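Long-range contacts in argininosuccinate lyase (Chelativorans sp., PDB 6G3D), which probably catalyses the reversible cleavage of argininosuccinate to fumarate and L-arginine, the last step of arginine biosynthesis: residues F22-D27 against A334-T339; G231-D236 against I316-S321. One frame throughout, in Å; residues are numbered along the deposited sequence.

Contact 1. Residues F22-D27 against A334-T339; sequences FQELYD and ALIAAT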
loop_
_atom_site.group_PDB
_atom_site.type_symbol
_atom_site.label_atom_id
_atom_site.label_comp_id
_atom_site.label_asym_id
_atom_site.label_seq_id
_atom_site.Cartn_x
_atom_site.Cartn_y
_atom_site.Cartn_z
ATOM N N PHE A 22 -9.072 14.848 23.146
ATOM C CA PHE A 22 -10.032 13.876 22.631
ATOM C C PHE A 22 -10.929 14.509 21.573
ATOM O O PHE A 22 -11.199 13.900 20.531
ATOM C CB PHE A 22 -10.862 13.320 23.793
ATOM C CG PHE A 22 -11.762 12.170 23.422
ATOM C CD1 PHE A 22 -11.554 11.439 22.265
ATOM C CD2 PHE A 22 -12.827 11.827 24.240
ATOM C CE1 PHE A 22 -12.391 10.390 21.933
ATOM C CE2 PHE A 22 -13.665 10.780 23.914
ATOM C CZ PHE A 22 -13.446 10.060 22.759
ATOM N N GLN A 23 -11.379 15.743 21.817
ATOM C CA GLN A 23 -12.310 16.400 20.903
ATOM C C GLN A 23 -11.674 16.646 19.540
ATOM O O GLN A 23 -12.367 16.632 18.516
ATOM C CB GLN A 23 -12.797 17.715 21.511
ATOM C CG GLN A 23 -13.902 18.406 20.719
ATOM C CD GLN A 23 -15.135 17.538 20.567
ATOM O OE1 GLN A 23 -15.579 16.904 21.523
ATOM N NE2 GLN A 23 -15.698 17.507 19.362
ATOM N N GLU A 24 -10.357 16.875 19.511
ATOM C CA GLU A 24 -9.659 17.101 18.247
ATOM C C GLU A 24 -9.906 15.969 17.258
ATOM O O GLU A 24 -10.035 16.204 16.050
ATOM C CB GLU A 24 -8.156 17.251 18.492
ATOM C CG GLU A 24 -7.706 18.611 18.992
ATOM C CD GLU A 24 -6.225 18.638 19.318
ATOM O OE1 GLU A 24 -5.410 18.357 18.413
ATOM O OE2 GLU A 24 -5.872 18.940 20.477
ATOM N N LEU A 25 -9.967 14.730 17.755
ATOM C CA LEU A 25 -10.168 13.581 16.879
ATOM C C LEU A 25 -11.483 13.671 16.113
ATOM O O LEU A 25 -11.603 13.106 15.019
ATOM C CB LEU A 25 -10.122 12.287 17.692
ATOM C CG LEU A 25 -8.738 11.798 18.117
ATOM C CD1 LEU A 25 -8.861 10.693 19.155
ATOM C CD2 LEU A 25 -7.958 11.320 16.904
ATOM N N TYR A 26 -12.474 14.372 16.662
ATOM C CA TYR A 26 -13.764 14.506 16.002
ATOM C C TYR A 26 -13.851 15.719 15.088
ATOM O O TYR A 26 -14.755 15.775 14.245
ATOM C CB TYR A 26 -14.883 14.583 17.044
ATOM C CG TYR A 26 -15.087 13.300 17.810
ATOM C CD1 TYR A 26 -15.913 12.299 17.315
ATOM C CD2 TYR A 26 -14.450 13.084 19.025
ATOM C CE1 TYR A 26 -16.100 11.122 18.009
ATOM C CE2 TYR A 26 -14.632 11.908 19.726
ATOM C CZ TYR A 26 -15.457 10.930 19.213
ATOM O OH TYR A 26 -15.644 9.755 19.905
ATOM N N ASP A 27 -12.932 16.674 15.215
ATOM C CA ASP A 27 -13.074 17.960 14.545
ATOM C C ASP A 27 -12.176 18.142 13.330
ATOM O O ASP A 27 -12.521 18.935 12.447
ATOM C CB ASP A 27 -12.795 19.104 15.528
ATOM C CG ASP A 27 -13.800 19.159 16.661
ATOM O OD1 ASP A 27 -14.898 18.585 16.513
ATOM O OD2 ASP A 27 -13.497 19.784 17.698
ATOM N N ALA A 334 -4.830 14.901 11.043
ATOM C CA ALA A 334 -5.180 13.663 11.731
ATOM C C ALA A 334 -4.048 13.198 12.638
ATOM O O ALA A 334 -4.290 12.757 13.768
ATOM C CB ALA A 334 -5.532 12.576 10.715
ATOM N N LEU A 335 -2.804 13.286 12.159
ATOM C CA LEU A 335 -1.662 12.893 12.979
ATOM C C LEU A 335 -1.588 13.725 14.252
ATOM O O LEU A 335 -1.392 13.188 15.348
ATOM C CB LEU A 335 -0.366 13.021 12.175
ATOM C CG LEU A 335 0.925 12.525 12.844
ATOM C CD1 LEU A 335 1.889 12.009 11.802
ATOM C CD2 LEU A 335 1.604 13.612 13.679
ATOM N N ILE A 336 -1.731 15.045 14.122
ATOM C CA ILE A 336 -1.619 15.922 15.282
ATOM C C ILE A 336 -2.732 15.636 16.282
ATOM O O ILE A 336 -2.497 15.594 17.496
ATOM C CB ILE A 336 -1.616 17.392 14.833
ATOM C CG1 ILE A 336 -0.405 17.660 13.941
ATOM C CG2 ILE A 336 -1.612 18.320 16.035
ATOM C CD1 ILE A 336 0.919 17.564 14.670
ATOM N N ALA A 337 -3.957 15.427 15.792
ATOM C CA ALA A 337 -5.064 15.098 16.685
ATOM C C ALA A 337 -4.797 13.797 17.432
ATOM O O ALA A 337 -5.040 13.701 18.641
ATOM C CB ALA A 337 -6.368 15.010 15.890
ATOM N N ALA A 338 -4.292 12.783 16.724
ATOM C CA ALA A 338 -3.999 11.501 17.358
ATOM C C ALA A 338 -2.857 11.625 18.360
ATOM O O ALA A 338 -2.898 11.014 19.436
ATOM C CB ALA A 338 -3.669 10.453 16.293
ATOM N N THR A 339 -1.825 12.405 18.027
ATOM C CA THR A 339 -0.708 12.584 18.950
ATOM C C THR A 339 -1.143 13.319 20.211
ATOM O O THR A 339 -0.765 12.935 21.324
ATOM C CB THR A 339 0.424 13.338 18.256
ATOM O OG1 THR A 339 0.821 12.623 17.079
ATOM C CG2 THR A 339 1.621 13.478 19.186
#
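E24 and A337 mark the point where helix 20-31 packs almost antiparallel on helix 329-348, their CA atoms 5.3 Å apart. The short axes approach to 8.1 Å, at 158° between their N-to-C directions, a close spacing consistent with the small side chain of A337, the residue most covered here. E24 lays its CB on the CB of A337 at 3.9 Å. Its CG stands beside the backbone N (chi1 -80°) and the chain then runs extended, which carries the carboxylate over the A337 backbone and brings OE1 to 3.7 Å from A337 CA. The same OE1 is hydrogen-bonded to ND1 of H340, one turn further along helix 329-348, which gives the carboxylate a partner on the same helix that its CB packs against. L25 follows with a single branch: CD2 lies 4.0 Å from A338 N and 4.1 Å from A337 CB, the methyl lying alongside A337 and A338. CB of Y26, next in sequence, points away from helix 329-348, and the side chain touches R294; both residues belong to a fumarate-binding site. Around the pair, F28 of helix 20-31 also packs on A337. On helix 329-348, I336 leans on helix 112-147 and L335 on helix 236-262, while T339 touches both. Helix 20-31 thus packs beside a helix that also meets 112-147 and 236-262.

Contact 2. Residues G231-D236 against I316-S321; sequences GVAGWD and IEYQYS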
loop_
_atom_site.group_PDB
_atom_site.type_symbol
_atom_site.label_atom_id
_atom_site.label_comp_id
_atom_site.label_asym_id
_atom_site.label_seq_id
_atom_site.Cartn_x
_atom_site.Cartn_y
_atom_site.Cartn_z
ATOM N N GLY A 231 14.986 20.687 -8.752
ATOM C CA GLY A 231 14.190 21.701 -8.081
ATOM C C GLY A 231 12.701 21.543 -8.321
ATOM O O GLY A 231 11.891 21.768 -7.418
ATOM N N VAL A 232 12.317 21.146 -9.533
ATOM C CA VAL A 232 10.904 21.058 -9.887
ATOM C C VAL A 232 10.445 19.605 -9.892
ATOM O O VAL A 232 9.263 19.318 -9.669
ATOM C CB VAL A 232 10.629 21.724 -11.247
ATOM C CG1 VAL A 232 10.902 23.219 -11.171
ATOM C CG2 VAL A 232 11.460 21.073 -12.344
ATOM N N ALA A 233 11.369 18.677 -10.145
ATOM C CA ALA A 233 11.023 17.264 -10.218
ATOM C C ALA A 233 11.189 16.533 -8.895
ATOM O O ALA A 233 10.568 15.481 -8.704
ATOM C CB ALA A 233 11.872 16.563 -11.284
ATOM N N GLY A 234 12.006 17.059 -7.986
ATOM C CA GLY A 234 12.258 16.371 -6.729
ATOM C C GLY A 234 11.005 16.289 -5.874
ATOM O O GLY A 234 10.315 17.293 -5.654
ATOM N N TRP A 235 10.717 15.087 -5.369
ATOM C CA TRP A 235 9.505 14.831 -4.604
ATOM C C TRP A 235 9.725 13.821 -3.485
ATOM O O TRP A 235 8.765 13.489 -2.780
ATOM C CB TRP A 235 8.391 14.336 -5.551
ATOM C CG TRP A 235 6.977 14.661 -5.138
ATOM C CD1 TRP A 235 6.046 13.797 -4.641
ATOM C CD2 TRP A 235 6.332 15.940 -5.220
ATOM N NE1 TRP A 235 4.865 14.460 -4.398
ATOM C CE2 TRP A 235 5.016 15.775 -4.744
ATOM C CE3 TRP A 235 6.743 17.207 -5.643
ATOM C CZ2 TRP A 235 4.109 16.831 -4.679
ATOM C CZ3 TRP A 235 5.842 18.253 -5.577
ATOM C CH2 TRP A 235 4.539 18.060 -5.099
ATOM N N ASP A 236 10.957 13.339 -3.289
ATOM C CA ASP A 236 11.225 12.301 -2.298
ATOM C C ASP A 236 10.958 12.788 -0.882
ATOM O O ASP A 236 10.555 11.996 -0.021
ATOM C CB ASP A 236 12.671 11.822 -2.426
ATOM C CG ASP A 236 12.931 11.104 -3.736
ATOM O OD1 ASP A 236 12.010 11.049 -4.577
ATOM O OD2 ASP A 236 14.057 10.600 -3.930
ATOM N N ILE A 316 6.072 7.958 -13.335
ATOM C CA ILE A 316 6.419 9.078 -14.188
ATOM C C ILE A 316 7.902 9.000 -14.534
ATOM O O ILE A 316 8.592 8.039 -14.199
ATOM C CB ILE A 316 6.078 10.432 -13.531
ATOM C CG1 ILE A 316 6.867 10.594 -12.229
ATOM C CG2 ILE A 316 4.586 10.534 -13.253
ATOM C CD1 ILE A 316 6.688 11.939 -11.564
ATOM N N GLU A 317 8.378 10.029 -15.227
ATOM C CA GLU A 317 9.790 10.233 -15.492
ATOM C C GLU A 317 10.341 11.207 -14.455
ATOM O O GLU A 317 9.613 11.715 -13.599
ATOM C CB GLU A 317 10.003 10.744 -16.919
ATOM C CG GLU A 317 9.620 9.749 -18.010
ATOM C CD GLU A 317 8.118 9.548 -18.142
ATOM O OE1 GLU A 317 7.384 10.552 -18.248
ATOM O OE2 GLU A 317 7.673 8.381 -18.143
ATOM N N TYR A 318 11.641 11.480 -14.523
ATOM C CA TYR A 318 12.234 12.419 -13.572
ATOM C C TYR A 318 12.059 13.843 -14.101
ATOM O O TYR A 318 13.002 14.538 -14.480
ATOM C CB TYR A 318 13.690 12.078 -13.299
ATOM C CG TYR A 318 14.050 12.404 -11.874
ATOM C CD1 TYR A 318 13.751 11.521 -10.848
ATOM C CD2 TYR A 318 14.630 13.619 -11.548
ATOM C CE1 TYR A 318 14.055 11.823 -9.542
ATOM C CE2 TYR A 318 14.936 13.930 -10.243
ATOM C CZ TYR A 318 14.646 13.029 -9.245
ATOM O OH TYR A 318 14.951 13.341 -7.944
ATOM N N GLN A 319 10.797 14.263 -14.122
ATOM C CA GLN A 319 10.403 15.556 -14.654
ATOM C C GLN A 319 9.472 16.226 -13.661
ATOM O O GLN A 319 8.978 15.596 -12.722
ATOM C CB GLN A 319 9.671 15.416 -15.992
ATOM C CG GLN A 319 10.403 14.631 -17.051
ATOM C CD GLN A 319 9.480 14.219 -18.174
ATOM O OE1 GLN A 319 8.338 14.673 -18.249
ATOM N NE2 GLN A 319 9.968 13.361 -19.059
ATOM N N TYR A 320 9.232 17.517 -13.873
ATOM C CA TYR A 320 8.051 18.115 -13.277
ATOM C C TYR A 320 6.829 17.418 -13.848
ATOM O O TYR A 320 6.769 17.114 -15.040
ATOM C CB TYR A 320 7.970 19.614 -13.554
ATOM C CG TYR A 320 6.602 20.160 -13.217
ATOM C CD1 TYR A 320 6.278 20.501 -11.913
ATOM C CD2 TYR A 320 5.619 20.298 -14.194
ATOM C CE1 TYR A 320 5.024 20.980 -11.593
ATOM C CE2 TYR A 320 4.363 20.774 -13.882
ATOM C CZ TYR A 320 4.071 21.116 -12.580
ATOM O OH TYR A 320 2.821 21.595 -12.264
ATOM N N SER A 321 5.849 17.156 -12.994
ATOM C CA SER A 321 4.659 16.441 -13.425
ATOM C C SER A 321 3.500 16.831 -12.526
ATOM O O SER A 321 3.661 16.879 -11.305
ATOM C CB SER A 321 4.886 14.927 -13.382
ATOM O OG SER A 321 3.670 14.226 -13.572
HETATM O O HOH W 1 12.207 13.062 -6.415
#
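A233, at the end of helix 228-233, fits against Y318 and Q319 of a loop that makes an inverse gamma turn centred on Y318. The setting is the helical, tetrameric fold of the fumarase/aspartase superfamily, and the helix end leads through G234 and the N-cap residue W235 into the long helix 236-262.

Van der Waals packing carries most of the contact. Two apolar pairs lie side by side. The CB of A233 sits 4.0 Å from CD2 of Y318, approaching the ring obliquely, and V232 and Y320 cross at about a right angle, with V232 CG2 4.0 Å from Y320 CB. Carbonyl groups are packed against as well: A233 CB presses on the loop backbone, 3.4 Å from the carbonyl O of Q319. Because CG of Y320 is anti to the backbone N (chi1 167°), the ring passes edge-on to the V232 carbonyl, whose O lies in the ring plane and is hydrogen-bonded to R324. The Y320 side chain also packs on N113, a residue of the succinate and fumarate site, which places this contact next to the active-site region.

Polar bonds tie the same loop to a second subunit: E317 forms a salt bridge with R160 of that chain, and Q319 is hydrogen-bonded to its E258. The hydroxyl of Y318 bonds E230 of its own chain as well as N178 of the second subunit.

One water bridges the two segments near the start of helix 236-262. It accepts from W235 N at 2.7 Å and donates to D236 OD1, also at 2.7 Å. Its other proton goes to Y318 OH, with 3.2 Å between the water O and that hydroxyl.

In the fold
From the N terminus, helix 20-31 comes first, and its partner follows more than 300 residues later. Between them lie helices 112-147 and 168-193, then helix 228-233, the first half of contact 2. Helices 236-262, 290-301 and 303-314 follow, and the loop after them returns to close contact 2 over 79 residues. Helix 329-348 then closes contact 1, so the smaller loop is nested inside the larger. The centres lie about 32 Å apart and the nearest atoms about 15 Å, so the contacts do not touch: contact 1 fastens the N-terminal helix to the long-helix body, whereas contact 2 joins a helix junction to a loop at a subunit interface.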